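Local coordinates for protein Niban 2 (Homo sapiens, PDB 7CTP) that may suppress apoptosis and promote melanoma cell invasion, and is present here as the part that holds its PH domain and a long helical region, at residues F325-P328 / K329-C333; I500-L503 / L504-A508; S513-P516 / R517-E520; L531-N534 / T535-E538; T543-K546 / D547-A551. All blocks are in the same frame, centred on the assembly; numbering follows the deposited sequence.

All five contacts are local, each joining neighbouring turns of one chain segment. They come in series along the chain, from contact 1 to contact 5. Contact 1 lies on helix 260-337 and contact 2 on helix 464-511. Contact 3 is the 3-10 turn in the connection that leads to helix 532-555, which carries contacts 4 and 5. The centres of contacts 1 and 2 are about 11 Å apart, as are those of contacts 3 and 4. Contacts 3 and 5 are farthest apart, about 28 Å between centres. Leu-503, Ile-326 and Tyr-536 reach across between helices. The set thus marks where three helices of the helical region pack together.

Contact 1 (F325-P328 / K329-C333); sequences FILP and KAEVC
A proline kink in the long helix 260-337 holds this contact between Leu-327 and Glu-331, one turn apart. Pro-328 has no N-H, and the bond to the turn before is missing at its N. A water fills in next to the kink. It donates to Phe-325 O at 2.8 Å and accepts from Lys-329 N at 3.1 Å. Regular bonding continues through Ala-330 N to Ile-326 O, 2.9 Å. Glu-331 N to Leu-327 O and Val-332 N to Pro-328 O follow.

The Glu-331 and Leu-327 side chains cross at a slant, in van der Waals contact. Glu-331 OE2 lies 3.6 Å from Leu-327 CG and 3.7 Å from Leu-327 CD1. Leu-327 CG stands opposite its own backbone N (chi1 -165°), which turns the branch along the helix toward this carboxylate. Val-332 CG2 rests 3.4 Å from Pro-328 O. Ile-326 and Ala-330 are buried; Ile-326 touches Tyr-536 and Ala-330 touches Thr-543 of helix 532-555. Pro-328 and Lys-329 are exposed. The arrangement is that of a proline-kinked alpha helix, with a water joining the carbonyl and amide beside the kink.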
loop_
_atom_site.group_PDB
_atom_site.type_symbol
_atom_site.label_atom_id
_atom_site.label_comp_id
_atom_site.label_asym_id
_atom_site.label_seq_id
_atom_site.Cartn_x
_atom_site.Cartn_y
_atom_site.Cartn_z
ATOM N N PHE A 325 20.450 -19.412 -21.723
ATOM C CA PHE A 325 19.582 -20.528 -21.376
ATOM C C PHE A 325 18.108 -20.209 -21.626
ATOM O O PHE A 325 17.374 -21.035 -22.181
ATOM C CB PHE A 325 19.830 -20.905 -19.914
ATOM C CG PHE A 325 18.791 -21.806 -19.308
ATOM C CD1 PHE A 325 18.645 -23.113 -19.739
ATOM C CD2 PHE A 325 17.991 -21.354 -18.267
ATOM C CE1 PHE A 325 17.696 -23.943 -19.164
ATOM C CE2 PHE A 325 17.043 -22.179 -17.689
ATOM C CZ PHE A 325 16.895 -23.474 -18.140
ATOM N N ILE A 326 17.658 -19.016 -21.251
ATOM C CA ILE A 326 16.229 -18.742 -21.175
ATOM C C ILE A 326 15.741 -17.697 -22.176
ATOM O O ILE A 326 14.525 -17.629 -22.423
ATOM C CB ILE A 326 15.826 -18.331 -19.743
ATOM C CG1 ILE A 326 14.331 -18.577 -19.531
ATOM C CG2 ILE A 326 16.128 -16.861 -19.517
ATOM C CD1 ILE A 326 13.914 -19.993 -19.881
ATOM N N LEU A 327 16.628 -16.882 -22.750
ATOM C CA LEU A 327 16.168 -15.776 -23.589
ATOM C C LEU A 327 15.312 -16.219 -24.773
ATOM O O LEU A 327 14.295 -15.554 -25.035
ATOM C CB LEU A 327 17.363 -14.946 -24.074
ATOM C CG LEU A 327 17.031 -13.573 -24.648
ATOM C CD1 LEU A 327 16.203 -12.782 -23.656
ATOM C CD2 LEU A 327 18.297 -12.816 -25.006
ATOM N N PRO A 328 15.645 -17.284 -25.521
ATOM C CA PRO A 328 14.758 -17.687 -26.629
ATOM C C PRO A 328 13.317 -17.917 -26.204
ATOM O O PRO A 328 12.396 -17.319 -26.776
ATOM C CB PRO A 328 15.412 -18.979 -27.138
ATOM C CG PRO A 328 16.853 -18.810 -26.828
ATOM C CD PRO A 328 16.876 -18.098 -25.499
ATOM N N LYS A 329 13.105 -18.765 -25.195
ATOM C CA LYS A 329 11.754 -19.075 -24.740
ATOM C C LYS A 329 11.075 -17.853 -24.135
ATOM O O LYS A 329 9.868 -17.659 -24.318
ATOM C CB LYS A 329 11.793 -20.230 -23.742
ATOM C CG LYS A 329 12.210 -21.557 -24.364
ATOM C CD LYS A 329 12.372 -22.639 -23.315
ATOM C CE LYS A 329 12.702 -23.986 -23.948
ATOM N NZ LYS A 329 14.038 -23.989 -24.603
ATOM N N ALA A 330 11.828 -17.014 -23.418
ATOM C CA ALA A 330 11.238 -15.814 -22.834
ATOM C C ALA A 330 10.742 -14.868 -23.918
ATOM O O ALA A 330 9.628 -14.336 -23.831
ATOM C CB ALA A 330 12.245 -15.114 -21.921
ATOM N N GLU A 331 11.559 -14.642 -24.955
ATOM C CA GLU A 331 11.173 -13.701 -26.000
ATOM C C GLU A 331 9.941 -14.188 -26.751
ATOM O O GLU A 331 9.062 -13.386 -27.096
ATOM C CB GLU A 331 12.347 -13.461 -26.950
ATOM C CG GLU A 331 13.343 -12.429 -26.416
ATOM C CD GLU A 331 14.624 -12.356 -27.235
ATOM O OE1 GLU A 331 14.846 -13.246 -28.080
ATOM O OE2 GLU A 331 15.410 -11.408 -27.025
ATOM N N VAL A 332 9.843 -15.500 -26.982
ATOM C CA VAL A 332 8.656 -16.045 -27.636
ATOM C C VAL A 332 7.429 -15.817 -26.770
ATOM O O VAL A 332 6.352 -15.464 -27.267
ATOM C CB VAL A 332 8.846 -17.539 -27.960
ATOM C CG1 VAL A 332 7.498 -18.161 -28.362
ATOM C CG2 VAL A 332 9.874 -17.733 -29.068
ATOM N N CYS A 333 7.576 -15.997 -25.449
ATOM C CA CYS A 333 6.419 -15.880 -24.567
ATOM C C CYS A 333 5.956 -14.428 -24.496
ATOM O O CYS A 333 4.750 -14.150 -24.500
ATOM C CB CYS A 333 6.765 -16.453 -23.184
ATOM S SG CYS A 333 5.380 -16.490 -21.987
HETATM O O HOH W 1 15.299 -20.684 -24.013
#

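Contact 2 (I500-L503 / L504-A508); sequences IPFL and LKKLA
Ile-500 and Leu-504 form the close-packed part of this turn of helix 464-511, while Phe-502 and Lys-506 meet on a more open side. The two aliphatic chains lie side by side and point the same way. Ile-500 CG2 is 3.8 Å from Leu-504 CD1, and Leu-504 CG sits 3.3 Å from Ile-500 O. Leu-504 N donates to Ile-500 O at 2.8 Å in a nearly straight bond (170°). Leu-503 and Leu-507 are also buried. Leu-507 N bonds to Leu-503 O at 2.8 Å, and Leu-507 CG lies 3.3 Å from Leu-503 O. Leu-504 and Leu-507 both touch Tyr-536 of helix 532-555, while Leu-503 reaches Val-544 there and Cys-333 of helix 260-337.

On the looser side, the chain of Lys-506 crosses the Phe-502 ring. Its CG makes a CH-pi contact over one face, 4.2 Å from the ring centroid and 17° off the normal. Lys-506 CE comes 3.6 Å from Phe-502 CE1. The lysine chain bends at chi2 (-65°), and CE stands outside the rim, beside the CE1-CZ edge. Lys-505 and Lys-506 are both exposed. Pro-501 has no N-H to give to the turn before, and the helix is kinked there; its own carbonyl still accepts from Lys-505 N. Leucines toward the neighbouring helices and lysines toward solvent are the pattern of an amphipathic helix.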
loop_
_atom_site.group_PDB
_atom_site.type_symbol
_atom_site.label_atom_id
_atom_site.label_comp_id
_atom_site.label_asym_id
_atom_site.label_seq_id
_atom_site.Cartn_x
_atom_site.Cartn_y
_atom_site.Cartn_z
ATOM N N ILE A 500 5.523 -9.519 -15.426
ATOM C CA ILE A 500 6.658 -10.358 -15.037
ATOM C C ILE A 500 6.182 -11.582 -14.252
ATOM O O ILE A 500 6.645 -12.698 -14.545
ATOM C CB ILE A 500 7.722 -9.547 -14.279
ATOM C CG1 ILE A 500 8.436 -8.597 -15.245
ATOM C CG2 ILE A 500 8.754 -10.473 -13.656
ATOM C CD1 ILE A 500 9.448 -7.697 -14.572
ATOM N N PRO A 501 5.268 -11.467 -13.278
ATOM C CA PRO A 501 4.813 -12.700 -12.599
ATOM C C PRO A 501 4.194 -13.694 -13.555
ATOM O O PRO A 501 4.337 -14.912 -13.377
ATOM C CB PRO A 501 3.788 -12.190 -11.579
ATOM C CG PRO A 501 4.176 -10.779 -11.337
ATOM C CD PRO A 501 4.638 -10.275 -12.679
ATOM N N PHE A 502 3.502 -13.188 -14.576
ATOM C CA PHE A 502 2.956 -14.054 -15.613
ATOM C C PHE A 502 4.065 -14.825 -16.326
ATOM O O PHE A 502 3.985 -16.050 -16.482
ATOM C CB PHE A 502 2.155 -13.213 -16.603
ATOM C CG PHE A 502 1.664 -13.983 -17.796
ATOM C CD1 PHE A 502 0.502 -14.725 -17.719
ATOM C CD2 PHE A 502 2.375 -13.964 -18.991
ATOM C CE1 PHE A 502 0.045 -15.445 -18.822
ATOM C CE2 PHE A 502 1.928 -14.678 -20.094
ATOM C CZ PHE A 502 0.758 -15.421 -20.005
ATOM N N LEU A 503 5.103 -14.116 -16.767
ATOM C CA LEU A 503 6.208 -14.756 -17.480
ATOM C C LEU A 503 6.938 -15.751 -16.592
ATOM O O LEU A 503 7.293 -16.852 -17.030
ATOM C CB LEU A 503 7.182 -13.696 -17.983
ATOM C CG LEU A 503 6.714 -12.824 -19.138
ATOM C CD1 LEU A 503 7.675 -11.661 -19.261
ATOM C CD2 LEU A 503 6.653 -13.634 -20.427
ATOM N N LEU A 504 7.206 -15.361 -15.343
ATOM C CA LEU A 504 7.933 -16.254 -14.452
ATOM C C LEU A 504 7.165 -17.548 -14.231
ATOM O O LEU A 504 7.758 -18.631 -14.205
ATOM C CB LEU A 504 8.209 -15.547 -13.125
ATOM C CG LEU A 504 9.208 -14.387 -13.225
ATOM C CD1 LEU A 504 9.367 -13.739 -11.855
ATOM C CD2 LEU A 504 10.562 -14.859 -13.767
ATOM N N LYS A 505 5.843 -17.458 -14.104
ATOM C CA LYS A 505 5.035 -18.661 -13.933
ATOM C C LYS A 505 5.086 -19.540 -15.177
ATOM O O LYS A 505 5.276 -20.758 -15.077
ATOM C CB LYS A 505 3.596 -18.292 -13.592
ATOM C CG LYS A 505 2.752 -19.527 -13.306
ATOM C CD LYS A 505 1.282 -19.188 -13.215
ATOM C CE LYS A 505 0.840 -19.118 -11.761
ATOM N NZ LYS A 505 -0.388 -18.291 -11.595
ATOM N N LYS A 506 4.944 -18.938 -16.361
ATOM C CA LYS A 506 5.019 -19.713 -17.600
ATOM C C LYS A 506 6.391 -20.357 -17.767
ATOM O O LYS A 506 6.502 -21.496 -18.245
ATOM C CB LYS A 506 4.702 -18.820 -18.799
ATOM C CG LYS A 506 3.269 -18.311 -18.852
ATOM C CD LYS A 506 2.268 -19.445 -19.039
ATOM C CE LYS A 506 0.830 -18.903 -19.030
ATOM N NZ LYS A 506 -0.168 -19.995 -18.817
ATOM N N LEU A 507 7.452 -19.645 -17.375
ATOM C CA LEU A 507 8.810 -20.158 -17.528
ATOM C C LEU A 507 9.235 -21.103 -16.408
ATOM O O LEU A 507 10.286 -21.735 -16.526
ATOM C CB LEU A 507 9.802 -18.993 -17.631
ATOM C CG LEU A 507 9.679 -18.095 -18.873
ATOM C CD1 LEU A 507 10.495 -16.817 -18.729
ATOM C CD2 LEU A 507 10.089 -18.854 -20.130
ATOM N N ALA A 508 8.444 -21.237 -15.343
ATOM C CA ALA A 508 8.891 -22.014 -14.187
ATOM C C ALA A 508 9.199 -23.475 -14.504
ATOM O O ALA A 508 10.204 -23.984 -13.973
ATOM C CB ALA A 508 7.863 -21.915 -13.056
#

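Contact 3 (S513-P516 / R517-E520); sequences SELP and RFQE
A salt bridge over a 3-10 turn joins Glu-514 to Arg-517, in the connection between helix 464-511 and helix 532-555. Glu-514 OE1 accepts from Arg-517 NH1 at 2.8 Å, with an N-H...O angle of 143°. The oxygen lies in the guanidinium plane, at its edge, and is met on its anti side. The carboxylate and guanidinium planes are turned 64° apart, and one oxygen meets one nitrogen, a single-point bridge and not a two-pronged one. Glu-514 bends at chi2 (-55°), which brings its carboxylate back to the arginine. Ser-513 OG adds a weak bond to Glu-514 OE2.

The backbone bonds are of the i to i+3 kind. Arg-517 N reaches Glu-514 O at 3.1 Å, Phe-518 N reaches Leu-515 O at 2.9 Å, and Gln-519 N reaches Pro-516 O at 3.1 Å. Leu-515 CD2 touches Phe-518 CD2 at 4.2 Å, and Leu-515 O lies at the edge of the phenylalanine ring.

Arg-517 also makes a cation-pi contact with Phe-325 of helix 260-337, which Glu-514 touches too. With an alanine in place of Glu-514, Arg-517 would probably lose its carboxylate mate, leaving the contact with Phe-325 to hold the guanidinium. Phe-518 packs on Leu-318 and Lys-321 of that helix. Leu-515 turns to Val-532 and Tyr-536, wedging the turn against the start of helix 532-555.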
loop_
_atom_site.group_PDB
_atom_site.type_symbol
_atom_site.label_atom_id
_atom_site.label_comp_id
_atom_site.label_asym_id
_atom_site.label_seq_id
_atom_site.Cartn_x
_atom_site.Cartn_y
_atom_site.Cartn_z
ATOM N N SER A 513 14.009 -25.988 -11.847
ATOM C CA SER A 513 14.917 -27.091 -11.551
ATOM C C SER A 513 16.345 -26.780 -11.978
ATOM O O SER A 513 17.294 -27.356 -11.433
ATOM C CB SER A 513 14.436 -28.364 -12.243
ATOM O OG SER A 513 14.458 -28.198 -13.651
ATOM N N GLU A 514 16.520 -25.871 -12.935
ATOM C CA GLU A 514 17.801 -25.656 -13.596
ATOM C C GLU A 514 18.605 -24.499 -13.017
ATOM O O GLU A 514 19.840 -24.549 -13.033
ATOM C CB GLU A 514 17.577 -25.400 -15.088
ATOM C CG GLU A 514 17.036 -26.593 -15.857
ATOM C CD GLU A 514 17.905 -27.824 -15.705
ATOM O OE1 GLU A 514 19.138 -27.709 -15.876
ATOM O OE2 GLU A 514 17.351 -28.906 -15.414
ATOM N N LEU A 515 17.928 -23.464 -12.515
ATOM C CA LEU A 515 18.619 -22.282 -12.004
ATOM C C LEU A 515 19.687 -22.574 -10.953
ATOM O O LEU A 515 20.747 -21.921 -11.000
ATOM C CB LEU A 515 17.589 -21.293 -11.440
ATOM C CG LEU A 515 16.703 -20.580 -12.454
ATOM C CD1 LEU A 515 15.713 -19.687 -11.723
ATOM C CD2 LEU A 515 17.549 -19.775 -13.431
ATOM N N PRO A 516 19.497 -23.484 -9.990
ATOM C CA PRO A 516 20.553 -23.697 -8.988
ATOM C C PRO A 516 21.894 -24.094 -9.583
ATOM O O PRO A 516 22.930 -23.884 -8.934
ATOM C CB PRO A 516 19.978 -24.810 -8.101
ATOM C CG PRO A 516 18.500 -24.612 -8.202
ATOM C CD PRO A 516 18.266 -24.219 -9.626
ATOM N N ARG A 517 21.917 -24.638 -10.800
ATOM C CA ARG A 517 23.188 -25.002 -11.421
ATOM C C ARG A 517 24.061 -23.785 -11.695
ATOM O O ARG A 517 25.280 -23.933 -11.840
ATOM C CB ARG A 517 22.933 -25.790 -12.714
ATOM C CG ARG A 517 22.925 -24.952 -13.988
ATOM C CD ARG A 517 22.229 -25.666 -15.152
ATOM N NE ARG A 517 22.401 -24.937 -16.409
ATOM C CZ ARG A 517 21.592 -25.035 -17.462
ATOM N NH1 ARG A 517 20.533 -25.837 -17.426
ATOM N NH2 ARG A 517 21.845 -24.329 -18.555
ATOM N N PHE A 518 23.474 -22.586 -11.741
ATOM C CA PHE A 518 24.234 -21.361 -11.967
ATOM C C PHE A 518 24.864 -20.800 -10.698
ATOM O O PHE A 518 25.602 -19.816 -10.794
ATOM C CB PHE A 518 23.349 -20.265 -12.571
ATOM C CG PHE A 518 22.821 -20.571 -13.954
ATOM C CD1 PHE A 518 23.639 -20.464 -15.067
ATOM C CD2 PHE A 518 21.496 -20.936 -14.137
ATOM C CE1 PHE A 518 23.151 -20.729 -16.340
ATOM C CE2 PHE A 518 21.002 -21.205 -15.407
ATOM C CZ PHE A 518 21.832 -21.103 -16.508
ATOM N N GLN A 519 24.562 -21.364 -9.522
ATOM C CA GLN A 519 25.113 -20.821 -8.283
ATOM C C GLN A 519 26.632 -20.832 -8.306
ATOM O O GLN A 519 27.275 -19.918 -7.778
ATOM C CB GLN A 519 24.615 -21.605 -7.075
ATOM C CG GLN A 519 25.094 -21.013 -5.745
ATOM C CD GLN A 519 24.449 -19.684 -5.448
ATOM O OE1 GLN A 519 23.257 -19.497 -5.694
ATOM N NE2 GLN A 519 25.230 -18.747 -4.911
ATOM N N GLU A 520 27.221 -21.862 -8.919
ATOM C CA GLU A 520 28.666 -22.046 -8.892
ATOM C C GLU A 520 29.423 -20.927 -9.592
ATOM O O GLU A 520 30.645 -20.842 -9.437
ATOM C CB GLU A 520 29.017 -23.396 -9.522
ATOM C CG GLU A 520 28.590 -23.516 -10.974
ATOM C CD GLU A 520 29.046 -24.813 -11.614
ATOM O OE1 GLU A 520 28.899 -24.944 -12.849
ATOM O OE2 GLU A 520 29.539 -25.697 -10.881
#

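Contact 4 (L531-N534 / T535-E538); sequences LVEN and TYEE
Leu-531 and Thr-535 meet at the N-terminus of helix 532-555, where Leu-531 holds the N-cap position. Leu-531 O accepts two bonds from Thr-535. The backbone N donates at 3.0 Å, almost in line with the carbonyl. The hydroxyl OG1 donates at 2.9 Å from above the carbonyl plane, 41° out of it. Thr-535 OG1 lies opposite its carbonyl carbon (chi1 -57°), which turns the hydroxyl back to the preceding turn. The threonine is buried, so this bond gives its hydroxyl a partner within the helix itself. Thr-535 also packs against Leu-318 and Ile-322 of helix 260-337.

The first turns are bonded in sequence. Tyr-536 N reaches Val-532 O, Glu-537 N reaches Glu-533 O, and Glu-538 N reaches Asn-534 O, each at 2.9 Å. The polar ends of two side chains are satisfied by other helices. Asn-534 ND2 donates to Gln-34 OE1 of helix 10-48, and its OD1 is hydrogen-bonded as well. Glu-537 OE1 forms a salt bridge with Arg-213, and its OE2 accepts from Gln-217.

Glu-533 and Glu-537 bring like charges close together. The two chains cross with their carboxylate planes 88° apart. The salt bridge with Arg-213 would be expected to offset part of that repulsion. Glu-533 runs beside Tyr-536 and points the same way. Glu-533 OE2 lies near the plane of the tyrosine ring, at its edge and 4.0 Å from CD2, and stands 3.5 Å from Glu-537 OE2.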
loop_
_atom_site.group_PDB
_atom_site.type_symbol
_atom_site.label_atom_id
_atom_site.label_comp_id
_atom_site.label_asym_id
_atom_site.label_seq_id
_atom_site.Cartn_x
_atom_site.Cartn_y
_atom_site.Cartn_z
ATOM N N LEU A 531 22.255 -12.833 -6.429
ATOM C CA LEU A 531 21.433 -14.030 -6.293
ATOM C C LEU A 531 21.051 -14.544 -7.675
ATOM O O LEU A 531 20.671 -13.756 -8.544
ATOM C CB LEU A 531 20.158 -13.728 -5.494
ATOM C CG LEU A 531 20.357 -13.456 -4.004
ATOM C CD1 LEU A 531 19.077 -12.920 -3.365
ATOM C CD2 LEU A 531 20.802 -14.728 -3.313
ATOM N N VAL A 532 21.150 -15.862 -7.869
ATOM C CA VAL A 532 20.732 -16.457 -9.142
ATOM C C VAL A 532 19.314 -16.025 -9.479
ATOM O O VAL A 532 19.016 -15.589 -10.598
ATOM C CB VAL A 532 20.839 -17.990 -9.087
ATOM C CG1 VAL A 532 20.145 -18.604 -10.297
ATOM C CG2 VAL A 532 22.294 -18.430 -9.031
ATOM N N GLU A 533 18.417 -16.121 -8.500
ATOM C CA GLU A 533 17.014 -15.837 -8.768
ATOM C C GLU A 533 16.800 -14.386 -9.188
ATOM O O GLU A 533 16.080 -14.114 -10.154
ATOM C CB GLU A 533 16.178 -16.165 -7.543
ATOM C CG GLU A 533 14.706 -16.082 -7.815
ATOM C CD GLU A 533 14.151 -17.276 -8.570
ATOM O OE1 GLU A 533 14.727 -18.378 -8.454
ATOM O OE2 GLU A 533 13.122 -17.102 -9.264
ATOM N N ASN A 534 17.407 -13.436 -8.465
ATOM C CA ASN A 534 17.234 -12.023 -8.791
ATOM C C ASN A 534 17.832 -11.685 -10.151
ATOM O O ASN A 534 17.276 -10.873 -10.900
ATOM C CB ASN A 534 17.883 -11.143 -7.725
ATOM C CG ASN A 534 17.113 -11.133 -6.430
ATOM O OD1 ASN A 534 16.830 -12.185 -5.860
ATOM N ND2 ASN A 534 16.758 -9.938 -5.959
ATOM N N THR A 535 18.989 -12.264 -10.460
ATOM C CA THR A 535 19.611 -12.032 -11.757
ATOM C C THR A 535 18.738 -12.589 -12.876
ATOM O O THR A 535 18.496 -11.921 -13.891
ATOM C CB THR A 535 21.001 -12.658 -11.779
ATOM O OG1 THR A 535 21.787 -12.104 -10.708
ATOM C CG2 THR A 535 21.695 -12.371 -13.109
ATOM N N TYR A 536 18.228 -13.805 -12.682
ATOM C CA TYR A 536 17.283 -14.396 -13.626
ATOM C C TYR A 536 16.057 -13.507 -13.819
ATOM O O TYR A 536 15.624 -13.259 -14.951
ATOM C CB TYR A 536 16.887 -15.785 -13.130
ATOM C CG TYR A 536 15.614 -16.346 -13.744
ATOM C CD1 TYR A 536 15.566 -16.703 -15.087
ATOM C CD2 TYR A 536 14.479 -16.553 -12.968
ATOM C CE1 TYR A 536 14.413 -17.235 -15.646
ATOM C CE2 TYR A 536 13.320 -17.087 -13.517
ATOM C CZ TYR A 536 13.295 -17.425 -14.856
ATOM O OH TYR A 536 12.142 -17.957 -15.399
ATOM N N GLU A 537 15.488 -13.003 -12.721
ATOM C CA GLU A 537 14.309 -12.152 -12.847
ATOM C C GLU A 537 14.633 -10.852 -13.573
ATOM O O GLU A 537 13.789 -10.317 -14.302
ATOM C CB GLU A 537 13.699 -11.880 -11.472
ATOM C CG GLU A 537 13.123 -13.133 -10.830
ATOM C CD GLU A 537 12.311 -12.852 -9.584
ATOM O OE1 GLU A 537 12.114 -11.663 -9.243
ATOM O OE2 GLU A 537 11.858 -13.836 -8.956
ATOM N N GLU A 538 15.853 -10.328 -13.399
ATOM C CA GLU A 538 16.259 -9.143 -14.155
ATOM C C GLU A 538 16.388 -9.460 -15.643
ATOM O O GLU A 538 16.069 -8.616 -16.490
ATOM C CB GLU A 538 17.584 -8.585 -13.619
ATOM C CG GLU A 538 17.491 -7.949 -12.235
ATOM C CD GLU A 538 18.834 -7.429 -11.732
ATOM O OE1 GLU A 538 19.057 -7.418 -10.498
ATOM O OE2 GLU A 538 19.668 -7.036 -12.573
#

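Contact 5 (T543-K546 / D547-A551); sequences TVMK and DILQA
The backbone here is helical, with Ile-548 N bonded to Val-544 O at 2.9 Å, Leu-549 N to Met-545 O at 2.8 Å and Gln-550 N to Lys-546 O at 2.8 Å. Two apolar pairs accompany these bonds, each linking residues one turn apart.

Met-545 and Leu-549 make the closer pair. Their chains cross at a slant, and the leucine branch is touched at two points of the methionine. Met-545 CG lies 3.6 Å from Leu-549 CD1, and Met-545 CE lies 3.7 Å from Leu-549 CG. The methionine bends at chi2 (50°), which folds its end back along the helix to the leucine. Leu-549 CG also rests 3.3 Å from Met-545 O, so the branch lies against the backbone as well as against the thioether chain. Shortening Leu-549 to an alanine is likely to open a gap beside Met-545 CE and let the methionine end move.

Val-544 and Ile-548 lie side by side and point the same way. Val-544 CG2 is 4.0 Å from Ile-548 CD1, a lighter touch than that of the methionine pair. Lys-546 is exposed, and its NZ is 5.1 Å from Asp-547 OD1, so the opposite charges are near but do not touch.

Val-544 and Ile-548 both pack on Leu-496 of helix 464-511, and Met-545 touches Arg-492 there. Thr-543, Val-544 and Asp-547 meet Val-334 of helix 260-337. This part of helix 532-555 therefore packs against both long helices.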
loop_
_atom_site.group_PDB
_atom_site.type_symbol
_atom_site.label_atom_id
_atom_site.label_comp_id
_atom_site.label_asym_id
_atom_site.label_seq_id
_atom_site.Cartn_x
_atom_site.Cartn_y
_atom_site.Cartn_z
ATOM N N THR A 543 13.268 -8.535 -21.099
ATOM C CA THR A 543 12.570 -8.978 -22.304
ATOM C C THR A 543 11.257 -8.232 -22.527
ATOM O O THR A 543 10.786 -8.146 -23.667
ATOM C CB THR A 543 12.302 -10.482 -22.248
ATOM O OG1 THR A 543 11.301 -10.754 -21.256
ATOM C CG2 THR A 543 13.560 -11.236 -21.920
ATOM N N VAL A 544 10.637 -7.696 -21.473
ATOM C CA VAL A 544 9.438 -6.881 -21.666
ATOM C C VAL A 544 9.730 -5.391 -21.693
ATOM O O VAL A 544 8.833 -4.605 -22.040
ATOM C CB VAL A 544 8.371 -7.146 -20.585
ATOM C CG1 VAL A 544 7.783 -8.508 -20.743
ATOM C CG2 VAL A 544 8.951 -6.946 -19.191
ATOM N N MET A 545 10.953 -4.978 -21.355
ATOM C CA MET A 545 11.231 -3.561 -21.143
ATOM C C MET A 545 11.000 -2.743 -22.406
ATOM O O MET A 545 10.439 -1.642 -22.344
ATOM C CB MET A 545 12.660 -3.388 -20.638
ATOM C CG MET A 545 12.831 -2.205 -19.709
ATOM S SD MET A 545 11.613 -2.189 -18.386
ATOM C CE MET A 545 11.563 -0.444 -18.037
ATOM N N LYS A 546 11.424 -3.259 -23.563
ATOM C CA LYS A 546 11.238 -2.523 -24.813
ATOM C C LYS A 546 9.759 -2.296 -25.096
ATOM O O LYS A 546 9.325 -1.158 -25.312
ATOM C CB LYS A 546 11.901 -3.261 -25.977
ATOM C CG LYS A 546 11.667 -2.606 -27.345
ATOM C CD LYS A 546 12.523 -3.264 -28.417
ATOM C CE LYS A 546 12.002 -2.975 -29.820
ATOM N NZ LYS A 546 11.373 -4.166 -30.465
ATOM N N ASP A 547 8.963 -3.371 -25.063
ATOM C CA ASP A 547 7.531 -3.252 -25.316
ATOM C C ASP A 547 6.862 -2.296 -24.331
ATOM O O ASP A 547 6.005 -1.496 -24.721
ATOM C CB ASP A 547 6.869 -4.629 -25.266
ATOM C CG ASP A 547 7.227 -5.494 -26.462
ATOM O OD1 ASP A 547 7.203 -4.974 -27.600
ATOM O OD2 ASP A 547 7.539 -6.690 -26.265
ATOM N N ILE A 548 7.257 -2.344 -23.056
ATOM C CA ILE A 548 6.620 -1.497 -22.050
ATOM C C ILE A 548 7.015 -0.041 -22.234
ATOM O O ILE A 548 6.162 0.854 -22.228
ATOM C CB ILE A 548 6.963 -1.988 -20.633
ATOM C CG1 ILE A 548 6.206 -3.280 -20.340
ATOM C CG2 ILE A 548 6.637 -0.906 -19.600
ATOM C CD1 ILE A 548 6.487 -3.843 -18.990
ATOM N N LEU A 549 8.317 0.227 -22.368
ATOM C CA LEU A 549 8.747 1.610 -22.546
ATOM C C LEU A 549 8.191 2.187 -23.833
ATOM O O LEU A 549 7.863 3.376 -23.890
ATOM C CB LEU A 549 10.273 1.713 -22.525
ATOM C CG LEU A 549 10.932 1.454 -21.172
ATOM C CD1 LEU A 549 12.369 0.999 -21.363
ATOM C CD2 LEU A 549 10.855 2.681 -20.270
ATOM N N GLN A 550 8.055 1.354 -24.868
ATOM C CA GLN A 550 7.513 1.828 -26.136
ATOM C C GLN A 550 5.994 1.947 -26.092
ATOM O O GLN A 550 5.428 2.843 -26.726
ATOM C CB GLN A 550 7.948 0.910 -27.285
ATOM C CG GLN A 550 9.023 1.499 -28.210
ATOM C CD GLN A 550 8.602 2.780 -28.919
ATOM O OE1 GLN A 550 7.478 3.263 -28.769
ATOM N NE2 GLN A 550 9.518 3.340 -29.700
ATOM N N ALA A 551 5.315 1.061 -25.360
ATOM C CA ALA A 551 3.866 1.191 -25.211
ATOM C C ALA A 551 3.518 2.474 -24.471
ATOM O O ALA A 551 2.600 3.204 -24.861
ATOM C CB ALA A 551 3.282 -0.024 -24.489
#